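Putative HMP/thiamine permease protein YkoE (Bacillus subtilis, PDB 5EDL) probably carries thiamine across the membrane as the substrate-binding S component of an energy-coupling factor transporter, and is bound here to thiamine. Local coordinates at residues V4-I9 and I58-A63. Residues are numbered along the deposited sequence; the frame is centred on the assembly and turned at random.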
ATOM      1  N   VAL A   4      -7.491  18.056   9.790  1.00 35.02           N
ATOM      2  CA  VAL A   4      -6.849  17.469  10.957  1.00 41.57           C
ATOM      3  C   VAL A   4      -7.259  16.020  11.098  1.00 41.56           C
ATOM      4  O   VAL A   4      -6.410  15.135  11.213  1.00 39.99           O
ATOM      5  CB  VAL A   4      -7.209  18.234  12.248  1.00 42.70           C
ATOM      6  CG1 VAL A   4      -6.739  17.462  13.473  1.00 40.13           C
ATOM      7  CG2 VAL A   4      -6.618  19.630  12.210  1.00 42.93           C
ATOM      8  N   LYS A   5      -8.566  15.779  11.039  1.00 41.53           N
ATOM      9  CA  LYS A   5      -9.099  14.427  11.174  1.00 42.13           C
ATOM     10  C   LYS A   5      -8.525  13.462  10.129  1.00 43.00           C
ATOM     11  O   LYS A   5      -8.341  12.286  10.414  1.00 42.82           O
ATOM     12  CB  LYS A   5     -10.625  14.440  11.090  1.00 44.16           C
ATOM     13  CG  LYS A   5     -11.199  14.942   9.775  1.00 49.54           C
ATOM     14  CD  LYS A   5     -12.724  15.038   9.851  1.00 57.47           C
ATOM     15  CE  LYS A   5     -13.341  15.463   8.529  1.00 60.05           C
ATOM     16  NZ  LYS A   5     -14.828  15.693   8.640  1.00 62.52           N
ATOM     17  N   GLU A   6      -8.240  13.955   8.927  1.00 32.22           N
ATOM     18  CA  GLU A   6      -7.684  13.088   7.883  1.00 32.74           C
ATOM     19  C   GLU A   6      -6.231  12.733   8.202  1.00 33.92           C
ATOM     20  O   GLU A   6      -5.812  11.587   8.037  1.00 32.76           O
ATOM     21  CB  GLU A   6      -7.788  13.753   6.513  1.00 30.07           C
ATOM     22  CG  GLU A   6      -9.232  13.875   6.002  1.00 31.61           C
ATOM     23  CD  GLU A   6      -9.366  14.855   4.850  1.00 31.95           C
ATOM     24  OE1 GLU A   6      -8.534  15.780   4.756  1.00 31.49           O
ATOM     25  OE2 GLU A   6     -10.288  14.696   4.033  1.00 33.08           O
ATOM     26  N   ILE A   7      -5.470  13.723   8.654  1.00 32.44           N
ATOM     27  CA  ILE A   7      -4.098  13.489   9.071  1.00 32.17           C
ATOM     28  C   ILE A   7      -4.122  12.450  10.198  1.00 32.62           C
ATOM     29  O   ILE A   7      -3.377  11.466  10.165  1.00 35.96           O
ATOM     30  CB  ILE A   7      -3.397  14.808   9.507  1.00 32.17           C
ATOM     31  CG1 ILE A   7      -3.223  15.735   8.297  1.00 31.45           C
ATOM     32  CG2 ILE A   7      -2.038  14.522  10.121  1.00 35.09           C
ATOM     33  CD1 ILE A   7      -2.788  17.156   8.651  1.00 35.44           C
ATOM     34  N   VAL A   8      -5.023  12.635  11.155  1.00 32.86           N
ATOM     35  CA  VAL A   8      -5.163  11.707  12.271  1.00 37.40           C
ATOM     36  C   VAL A   8      -5.577  10.292  11.860  1.00 34.69           C
ATOM     37  O   VAL A   8      -4.984   9.321  12.335  1.00 33.14           O
ATOM     38  CB  VAL A   8      -6.181  12.222  13.304  1.00 45.44           C
ATOM     39  CG1 VAL A   8      -6.391  11.187  14.399  1.00 47.01           C
ATOM     40  CG2 VAL A   8      -5.716  13.544  13.903  1.00 48.40           C
ATOM     41  N   ILE A   9      -6.593  10.160  11.005  1.00 33.63           N
ATOM     42  CA  ILE A   9      -7.044   8.828  10.584  1.00 33.14           C
ATOM     43  C   ILE A   9      -5.966   8.112   9.766  1.00 30.99           C
ATOM     44  O   ILE A   9      -5.805   6.886   9.844  1.00 28.88           O
ATOM     45  CB  ILE A   9      -8.340   8.880   9.751  1.00 37.88           C
ATOM     46  CG1 ILE A   9      -8.730   7.475   9.310  1.00 40.78           C
ATOM     47  CG2 ILE A   9      -8.157   9.724   8.509  1.00 41.25           C
ATOM     48  CD1 ILE A   9      -9.835   7.449   8.304  1.00 50.37           C
ATOM     49  N   ILE A  58      -8.778   8.849   1.410  1.00 26.21           N
ATOM     50  CA  ILE A  58      -8.672  10.278   1.674  1.00 25.30           C
ATOM     51  C   ILE A  58      -8.663  11.096   0.387  1.00 24.44           C
ATOM     52  O   ILE A  58      -9.258  12.170   0.324  1.00 25.28           O
ATOM     53  CB  ILE A  58      -7.410  10.584   2.506  1.00 26.85           C
ATOM     54  CG1 ILE A  58      -7.539   9.929   3.884  1.00 22.30           C
ATOM     55  CG2 ILE A  58      -7.184  12.088   2.604  1.00 23.87           C
ATOM     56  CD1 ILE A  58      -6.273   9.978   4.719  1.00 23.82           C
ATOM     57  N   ARG A  59      -7.984  10.568  -0.629  1.00 26.25           N
ATOM     58  CA  ARG A  59      -8.027  11.099  -1.987  1.00 26.66           C
ATOM     59  C   ARG A  59      -7.447  12.510  -2.082  1.00 29.51           C
ATOM     60  O   ARG A  59      -7.974  13.359  -2.786  1.00 28.70           O
ATOM     61  CB  ARG A  59      -9.472  11.056  -2.521  1.00 28.14           C
ATOM     62  CG  ARG A  59     -10.036   9.631  -2.514  1.00 27.72           C
ATOM     63  CD  ARG A  59     -11.351   9.450  -3.274  1.00 32.85           C
ATOM     64  NE  ARG A  59     -11.690   8.029  -3.302  1.00 28.86           N
ATOM     65  CZ  ARG A  59     -12.746   7.500  -3.899  1.00 30.11           C
ATOM     66  NH1 ARG A  59     -13.621   8.270  -4.527  1.00 31.87           N
ATOM     67  NH2 ARG A  59     -12.932   6.189  -3.853  1.00 29.84           N
ATOM     68  N   LYS A  60      -6.344  12.742  -1.376  1.00 26.64           N
ATOM     69  CA  LYS A  60      -5.647  14.012  -1.437  1.00 27.40           C
ATOM     70  C   LYS A  60      -4.143  13.747  -1.617  1.00 26.10           C
ATOM     71  O   LYS A  60      -3.660  12.676  -1.280  1.00 24.81           O
ATOM     72  CB  LYS A  60      -5.929  14.840  -0.183  1.00 29.10           C
ATOM     73  CG  LYS A  60      -7.412  15.173  -0.017  1.00 31.75           C
ATOM     74  CD  LYS A  60      -7.697  16.076   1.153  1.00 32.09           C
ATOM     75  CE  LYS A  60      -9.192  16.450   1.187  1.00 34.22           C
ATOM     76  NZ  LYS A  60      -9.560  17.191   2.414  1.00 36.10           N
ATOM     77  N   PRO A  61      -3.423  14.717  -2.185  1.00 26.76           N
ATOM     78  CA  PRO A  61      -2.019  14.500  -2.540  1.00 31.16           C
ATOM     79  C   PRO A  61      -1.172  14.198  -1.312  1.00 25.29           C
ATOM     80  O   PRO A  61      -1.359  14.798  -0.261  1.00 26.08           O
ATOM     81  CB  PRO A  61      -1.605  15.828  -3.186  1.00 28.16           C
ATOM     82  CG  PRO A  61      -2.914  16.465  -3.635  1.00 31.59           C
ATOM     83  CD  PRO A  61      -3.914  16.046  -2.599  1.00 28.64           C
ATOM     84  N   GLY A  62      -0.256  13.257  -1.458  1.00 24.10           N
ATOM     85  CA  GLY A  62       0.648  12.906  -0.382  1.00 31.36           C
ATOM     86  C   GLY A  62       0.181  11.763   0.496  1.00 24.74           C
ATOM     87  O   GLY A  62       0.947  11.281   1.327  1.00 24.02           O
ATOM     88  N   ALA A  63      -1.063  11.317   0.326  1.00 22.62           N
ATOM     89  CA  ALA A  63      -1.595  10.248   1.180  1.00 22.06           C
ATOM     90  C   ALA A  63      -0.787   8.959   1.065  1.00 20.98           C
ATOM     91  O   ALA A  63      -0.447   8.340   2.073  1.00 21.06           O
ATOM     92  CB  ALA A  63      -3.067   9.962   0.847  1.00 22.40           C
TER
HETATM   93  O   HOH W   1     -11.085  12.803   2.101  1.00 30.98           O
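Glu-6 and Lys-60 form a salt bridge, their extended side chains crossing at about a right angle. Lys-60 NZ donates to the syn lone pair of Glu-6 OE1 at 2.9 Å, on the side of OE2. Its second bond, to Glu-6 OE2, is weak at 3.1 Å. Both carboxylate oxygens have another partner: the backbone N of Lys-3 bonds OE1, and a water bonds OE2. This water also donates to Ile-58 O, at 2.6 Å, and so ties the carboxylate to the last turn of helix 49-58. Ser-1 O takes a further bond from Lys-60 NZ. The contact joins the N-terminal end of helix 4-35 to the tight connection between helices 49-58 and 63-77 in this all-helical membrane protein. That connection contains a type II beta turn, Lys-60 to Ala-63, with Gly-62 as N-cap of the next helix. Beside the charged pair, Ile-58 CG1 is anti to the carbonyl carbon (chi1 -65°), and CD1 extends from it toward helix 4-35. CD1 lies 3.7 Å from Glu-6 O. It also touches Ile-9 CG2 at 4.2 Å. With an alanine at Glu-6, the Lys-60 ammonium is likely to lose its carboxylate mate, and the water its link to Ile-58 O would no longer reach helix 4-35. Met-178 packs against both Glu-6 and Ile-9.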